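Local structure of XisI protein-like (Anabaena variabilis, 2NLV) at residues Asp28-Gln32 against Trp44-Gln50; Val12-Leu16 against Ile60-Ile64. The protein is of unknown function but, as a XisI-like protein, may act with XisF and XisH in the site-specific recombination of cyanobacterial nitrogen-fixation genes. One frame throughout, in Å; residues are numbered along the deposited sequence. Where two conformers were deposited one is given.

Interaction 1 (Asp28-Gln32 against Trp44-Gln50); sequences DVEVQ and WMNVGWQ
Gln32 and Met45 hold each other by two main-chain hydrogen bonds, Gln32 N to Met45 O and Met45 N to Gln32 O, both 2.9 Å with N-H...O angles of 166°. Two residues back along the first strand, Glu30 N donates to Val47 O and Val47 N returns to Glu30 O. On the face carrying Gln32 and Val47, the Gln32 amide crosses the Val47 side chain, Gln32 CD lying 3.7 Å from Val47 CG2. Gln32 NE2 hydrogen-bonds Asp63 of the second subunit and, in one of the two conformers of Glu30, also Glu30 OE1 at 3.2 Å, nearly along the C-O axis of that oxygen and in the plane of the amide; the same conformer forms a salt bridge through OE2 with Lys65 of that subunit. With an alanine in place of Gln32 the amide lying against Val47 CG2 would be lost, and Glu30 OE1 and Asp63 of the second subunit would probably be left without this N-H donor.

The axes of these short segments, 4.6 Å apart and at 163°, show the pairing to be antiparallel; strands 29-36 and 41-47, consecutive in the chain, form a beta hairpin. Glu30, Gln32, Met45 and Val47 lie on one face, Val31 and Asn46 on the other. Val31 CG1, anti to the backbone N (chi1 165°), meets Trp44 NE1 at 3.5 Å, while Val29 CG1 packs on Asn46 CB at 3.6 Å. The chain turns a corner at Gly48, beyond which Trp49 N still bonds Asp28 O at 3.2 Å. Further out, Asp23 accepts a hydrogen bond from Asn46 ND2, and Tyr19 and Ala20 of helix 2-21 pack on Trp44.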
loop_
_atom_site.group_PDB
_atom_site.type_symbol
_atom_site.label_atom_id
_atom_site.label_comp_id
_atom_site.label_asym_id
_atom_site.label_seq_id
_atom_site.Cartn_x
_atom_site.Cartn_y
_atom_site.Cartn_z
ATOM N N ASP A 28 6.353 -13.377 -13.201
ATOM C CA ASP A 28 5.458 -13.904 -12.141
ATOM C C ASP A 28 5.304 -12.970 -10.945
ATOM O O ASP A 28 4.617 -13.340 -9.942
ATOM C CB ASP A 28 5.987 -15.246 -11.657
ATOM C CG ASP A 28 6.000 -16.316 -12.778
ATOM O OD1 ASP A 28 5.065 -16.333 -13.587
ATOM O OD2 ASP A 28 6.947 -17.132 -12.844
ATOM N N VAL A 29 5.972 -11.806 -11.033
ATOM C CA VAL A 29 5.834 -10.802 -10.010
ATOM C C VAL A 29 5.321 -9.490 -10.625
ATOM O O VAL A 29 5.951 -8.928 -11.494
ATOM C CB VAL A 29 7.155 -10.623 -9.224
ATOM C CG1 VAL A 29 7.072 -9.477 -8.266
ATOM C CG2 VAL A 29 7.438 -11.948 -8.415
ATOM N N GLU A 30 4.164 -9.037 -10.178
ATOM C CA GLU A 30 3.617 -7.779 -10.613
ATOM C C GLU A 30 4.393 -6.631 -9.967
ATOM O O GLU A 30 4.952 -6.771 -8.850
ATOM C CB GLU A 30 2.150 -7.662 -10.199
ATOM C CG GLU A 30 1.239 -8.687 -10.870
ATOM C CD GLU A 30 -0.193 -8.584 -10.395
ATOM O OE1 GLU A 30 -0.426 -8.141 -9.224
ATOM O OE2 GLU A 30 -1.077 -8.936 -11.200
ATOM N N VAL A 31 4.454 -5.527 -10.704
ATOM C CA VAL A 31 4.808 -4.227 -10.156
ATOM C C VAL A 31 3.530 -3.420 -9.967
ATOM O O VAL A 31 2.840 -3.063 -10.941
ATOM C CB VAL A 31 5.674 -3.494 -11.194
ATOM C CG1 VAL A 31 5.772 -1.996 -10.841
ATOM C CG2 VAL A 31 6.984 -4.179 -11.361
ATOM N N GLN A 32 3.200 -3.155 -8.723
ATOM C CA GLN A 32 2.022 -2.404 -8.391
ATOM C C GLN A 32 2.366 -0.981 -8.028
ATOM O O GLN A 32 3.158 -0.735 -7.111
ATOM C CB GLN A 32 1.244 -3.034 -7.241
ATOM C CG GLN A 32 0.796 -4.467 -7.503
ATOM C CD GLN A 32 -0.287 -4.924 -6.554
ATOM O OE1 GLN A 32 -0.648 -4.224 -5.608
ATOM N NE2 GLN A 32 -0.846 -6.119 -6.840
ATOM N N TRP A 44 5.030 1.756 -4.216
ATOM C CA TRP A 44 5.457 0.806 -5.222
ATOM C C TRP A 44 5.682 -0.517 -4.531
ATOM O O TRP A 44 6.491 -0.619 -3.631
ATOM C CB TRP A 44 6.703 1.254 -5.907
ATOM C CG TRP A 44 7.353 0.090 -6.713
ATOM C CD1 TRP A 44 6.719 -1.013 -7.254
ATOM C CD2 TRP A 44 8.709 -0.068 -6.976
ATOM N NE1 TRP A 44 7.642 -1.851 -7.838
ATOM C CE2 TRP A 44 8.877 -1.269 -7.695
ATOM C CE3 TRP A 44 9.802 0.698 -6.705
ATOM C CZ2 TRP A 44 10.138 -1.724 -8.113
ATOM C CZ3 TRP A 44 11.082 0.223 -7.143
ATOM C CH2 TRP A 44 11.217 -0.942 -7.795
HETATM N N MSE A 45 4.903 -1.503 -4.911
HETATM C CA MSE A 45 5.022 -2.888 -4.393
HETATM C C MSE A 45 5.366 -3.913 -5.440
HETATM O O MSE A 45 5.120 -3.732 -6.659
HETATM C CB MSE A 45 3.734 -3.391 -3.731
HETATM C CG MSE A 45 3.276 -2.642 -2.502
HETATM SE SE MSE A 45 1.985 -3.693 -1.563
HETATM C CE MSE A 45 3.202 -5.065 -0.929
ATOM N N ASN A 46 5.956 -5.005 -5.027
ATOM C CA ASN A 46 6.070 -6.189 -5.873
ATOM C C ASN A 46 5.195 -7.261 -5.259
ATOM O O ASN A 46 5.251 -7.485 -4.064
ATOM C CB ASN A 46 7.498 -6.737 -5.922
ATOM C CG ASN A 46 8.471 -5.817 -6.590
ATOM O OD1 ASN A 46 9.609 -5.669 -6.115
ATOM N ND2 ASN A 46 8.055 -5.225 -7.681
ATOM N N VAL A 47 4.340 -7.883 -6.060
ATOM C CA VAL A 47 3.370 -8.839 -5.593
ATOM C C VAL A 47 3.312 -10.047 -6.523
ATOM O O VAL A 47 3.032 -9.907 -7.707
ATOM C CB VAL A 47 1.952 -8.238 -5.481
ATOM C CG1 VAL A 47 0.935 -9.274 -5.019
ATOM C CG2 VAL A 47 1.918 -7.023 -4.514
ATOM N N GLY A 48 3.613 -11.248 -6.016
ATOM C CA GLY A 48 3.509 -12.441 -6.835
ATOM C C GLY A 48 4.144 -13.634 -6.193
ATOM O O GLY A 48 4.104 -13.780 -4.984
ATOM N N TRP A 49 4.758 -14.498 -6.994
ATOM C CA TRP A 49 5.307 -15.763 -6.596
ATOM C C TRP A 49 6.620 -15.981 -7.318
ATOM O O TRP A 49 6.764 -15.662 -8.509
ATOM C CB TRP A 49 4.315 -16.897 -6.868
ATOM C CG TRP A 49 3.137 -16.773 -6.042
ATOM C CD1 TRP A 49 2.007 -16.032 -6.324
ATOM C CD2 TRP A 49 2.957 -17.298 -4.740
ATOM N NE1 TRP A 49 1.154 -16.086 -5.286
ATOM C CE2 TRP A 49 1.691 -16.831 -4.282
ATOM C CE3 TRP A 49 3.707 -18.130 -3.918
ATOM C CZ2 TRP A 49 1.173 -17.190 -3.064
ATOM C CZ3 TRP A 49 3.201 -18.462 -2.701
ATOM C CH2 TRP A 49 1.929 -17.983 -2.283
ATOM N N GLN A 50 7.565 -16.524 -6.557
ATOM C CA GLN A 50 8.789 -17.107 -7.139
ATOM C C GLN A 50 8.748 -18.543 -6.739
ATOM O O GLN A 50 9.030 -18.901 -5.588
ATOM C CB GLN A 50 10.016 -16.425 -6.520
ATOM C CG GLN A 50 10.249 -14.991 -7.114
ATOM C CD GLN A 50 11.376 -14.125 -6.448
ATOM O OE1 GLN A 50 11.484 -12.934 -6.768
ATOM N NE2 GLN A 50 12.194 -14.708 -5.544
#

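Interaction 2 (Val12-Leu16 against Ile60-Ile64); sequences VKKLL and IHFDI
Phe62 meets the helix with the edge of its ring: Leu15 CD2, in one of the two conformers of Leu15, and Leu16 CG both lie near the ring plane, at neighbouring positions along one side. Leu15 CD2 is 3.6 Å from Phe62 CE2, its side chain crossing the phenylalanine at about a right angle, and Leu16 CG is 3.9 Å from Phe62 CD2. Val12 completes the grip nearer the backbone, with CG1 3.8 Å from Phe62 CB and equally close to CD2. The Phe62 side chain leaves the strand toward the helix, and CG anti to the carbonyl carbon (chi1 -66°) places the ring beside its own backbone N, among Val12, Leu15 and Leu16. Leu15 and Leu16 follow Val12 by three and four positions, and so share its side of the helix.

Flanking Phe62, Ile60 and Ile64 extend the apolar face of the strand. Leu16 CD2 approaches Ile60 CB at 3.9 Å, its side chain passing obliquely, whereas Val12 CG2 only just touches Ile64 CD1 at 4.5 Å. No hydrogen bond joins the segments. Their axes run antiparallel within a few degrees, at 177°, and are 10.0 Å apart, the spacing of a helix laid along a sheet with side chains interleaved between.

The alternate residues of the strand face the other way. There His61 NE2 donates to Asp63 OD1 in the plane of the imidazole but from above the carboxylate plane, and Asp63 OD1 also hydrogen-bonds His41; His61 ND1 pairs with Tyr56 of the second subunit.

On the helix side of the sheet, Pro80 and Leu84 of helix 80-86 also pack on Phe62, Ile69 and Leu71 of strand 68-74 reach it from the adjoining strand, and Tyr42 of strand 41-47 lies against Val12 and Leu16.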
loop_
_atom_site.group_PDB
_atom_site.type_symbol
_atom_site.label_atom_id
_atom_site.label_comp_id
_atom_site.label_asym_id
_atom_site.label_seq_id
_atom_site.Cartn_x
_atom_site.Cartn_y
_atom_site.Cartn_z
ATOM N N VAL A 12 5.906 13.120 -6.137
ATOM C CA VAL A 12 5.915 11.790 -5.572
ATOM C C VAL A 12 5.495 10.772 -6.611
ATOM O O VAL A 12 6.132 9.726 -6.748
ATOM C CB VAL A 12 4.973 11.713 -4.317
ATOM C CG1 VAL A 12 4.567 10.300 -3.983
ATOM C CG2 VAL A 12 5.607 12.477 -3.127
ATOM N N LYS A 13 4.458 11.089 -7.349
ATOM C CA LYS A 13 4.047 10.131 -8.409
ATOM C C LYS A 13 5.096 9.967 -9.495
ATOM O O LYS A 13 5.341 8.817 -9.934
ATOM C CB LYS A 13 2.710 10.528 -9.021
ATOM C CG LYS A 13 1.524 10.501 -8.089
ATOM C CD LYS A 13 0.310 11.121 -8.792
ATOM C CE LYS A 13 -0.831 11.292 -7.893
ATOM N NZ LYS A 13 -1.854 12.060 -8.673
ATOM N N LYS A 14 5.797 11.044 -9.869
ATOM C CA LYS A 14 6.825 10.941 -10.888
ATOM C C LYS A 14 7.972 10.097 -10.400
ATOM O O LYS A 14 8.505 9.223 -11.110
ATOM C CB LYS A 14 7.366 12.346 -11.175
ATOM C CG LYS A 14 8.651 12.413 -12.048
ATOM C CD LYS A 14 9.020 13.875 -12.413
ATOM N N LEU A 15 8.475 10.341 -9.177
ATOM C CA LEU A 15 9.574 9.538 -8.585
ATOM C C LEU A 15 9.178 8.084 -8.507
ATOM O O LEU A 15 9.929 7.219 -8.956
ATOM C CB LEU A 15 9.995 9.995 -7.142
ATOM C CG LEU A 15 11.190 9.284 -6.455
ATOM C CD1 LEU A 15 11.973 10.196 -5.451
ATOM C CD2 LEU A 15 10.748 7.995 -5.734
ATOM N N LEU A 16 8.019 7.796 -7.902
ATOM C CA LEU A 16 7.644 6.396 -7.767
ATOM C C LEU A 16 7.560 5.697 -9.104
ATOM O O LEU A 16 7.975 4.560 -9.277
ATOM C CB LEU A 16 6.283 6.215 -7.051
ATOM C CG LEU A 16 6.366 6.448 -5.563
ATOM C CD1 LEU A 16 4.978 6.370 -4.971
ATOM C CD2 LEU A 16 7.284 5.397 -4.897
ATOM N N ILE A 60 9.041 1.182 -1.960
ATOM C CA ILE A 60 8.982 2.540 -1.408
ATOM C C ILE A 60 7.548 2.920 -1.133
ATOM O O ILE A 60 6.623 2.534 -1.839
ATOM C CB ILE A 60 9.561 3.616 -2.335
ATOM C CG1 ILE A 60 11.007 3.310 -2.696
ATOM C CG2 ILE A 60 9.449 5.011 -1.652
ATOM C CD1 ILE A 60 11.615 4.295 -3.647
ATOM N N HIS A 61 7.391 3.715 -0.085
ATOM C CA HIS A 61 6.074 4.253 0.295
ATOM C C HIS A 61 6.265 5.705 0.722
ATOM O O HIS A 61 7.091 5.999 1.592
ATOM C CB HIS A 61 5.540 3.413 1.440
ATOM C CG HIS A 61 4.215 3.816 2.017
ATOM N ND1 HIS A 61 3.480 2.926 2.755
ATOM C CD2 HIS A 61 3.495 4.975 2.015
ATOM C CE1 HIS A 61 2.357 3.494 3.171
ATOM N NE2 HIS A 61 2.343 4.745 2.757
ATOM N N PHE A 62 5.488 6.611 0.108
ATOM C CA PHE A 62 5.351 8.014 0.530
ATOM C C PHE A 62 3.932 8.319 0.930
ATOM O O PHE A 62 3.008 7.922 0.211
ATOM C CB PHE A 62 5.676 8.938 -0.609
ATOM C CG PHE A 62 7.081 8.915 -1.056
ATOM C CD1 PHE A 62 8.052 9.609 -0.351
ATOM C CD2 PHE A 62 7.395 8.351 -2.279
ATOM C CE1 PHE A 62 9.384 9.660 -0.847
ATOM C CE2 PHE A 62 8.711 8.404 -2.765
ATOM C CZ PHE A 62 9.650 9.058 -2.028
ATOM N N ASP A 63 3.746 9.051 2.011
ATOM C CA ASP A 63 2.467 9.709 2.307
ATOM C C ASP A 63 2.638 11.208 2.171
ATOM O O ASP A 63 3.739 11.701 2.246
ATOM C CB ASP A 63 1.986 9.378 3.685
ATOM C CG ASP A 63 1.786 7.874 3.887
ATOM O OD1 ASP A 63 1.103 7.256 3.031
ATOM O OD2 ASP A 63 2.285 7.366 4.901
ATOM N N ILE A 64 1.540 11.930 2.020
ATOM C CA ILE A 64 1.541 13.376 2.208
ATOM C C ILE A 64 0.551 13.666 3.301
ATOM O O ILE A 64 -0.616 13.327 3.191
ATOM C CB ILE A 64 1.264 14.181 0.900
ATOM C CG1 ILE A 64 2.197 13.775 -0.222
ATOM C CG2 ILE A 64 1.429 15.664 1.201
ATOM C CD1 ILE A 64 1.813 14.281 -1.603
#

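In the fold
The two contacts share one sheet, since strand 41-47 of interaction 1 pairs antiparallel with strand 53-65 of interaction 2. Their centres are about 18 Å apart, yet they touch where Trp44 N lies 3.0 Å from Ile60 O, a probable hydrogen bond. The centre of interaction 2 is about 4 Å from the centre of the chain and that of interaction 1 about 17 Å; along the sequence interaction 1 is nested within the loop that 12-16 and 60-64 close. Helix 2-21 serves both, its Tyr19 also touching Ile60. Across the dimer the polar face of 60-64 meets strand 29-36 of the partner, His61 packing on Gln32 of the second subunit.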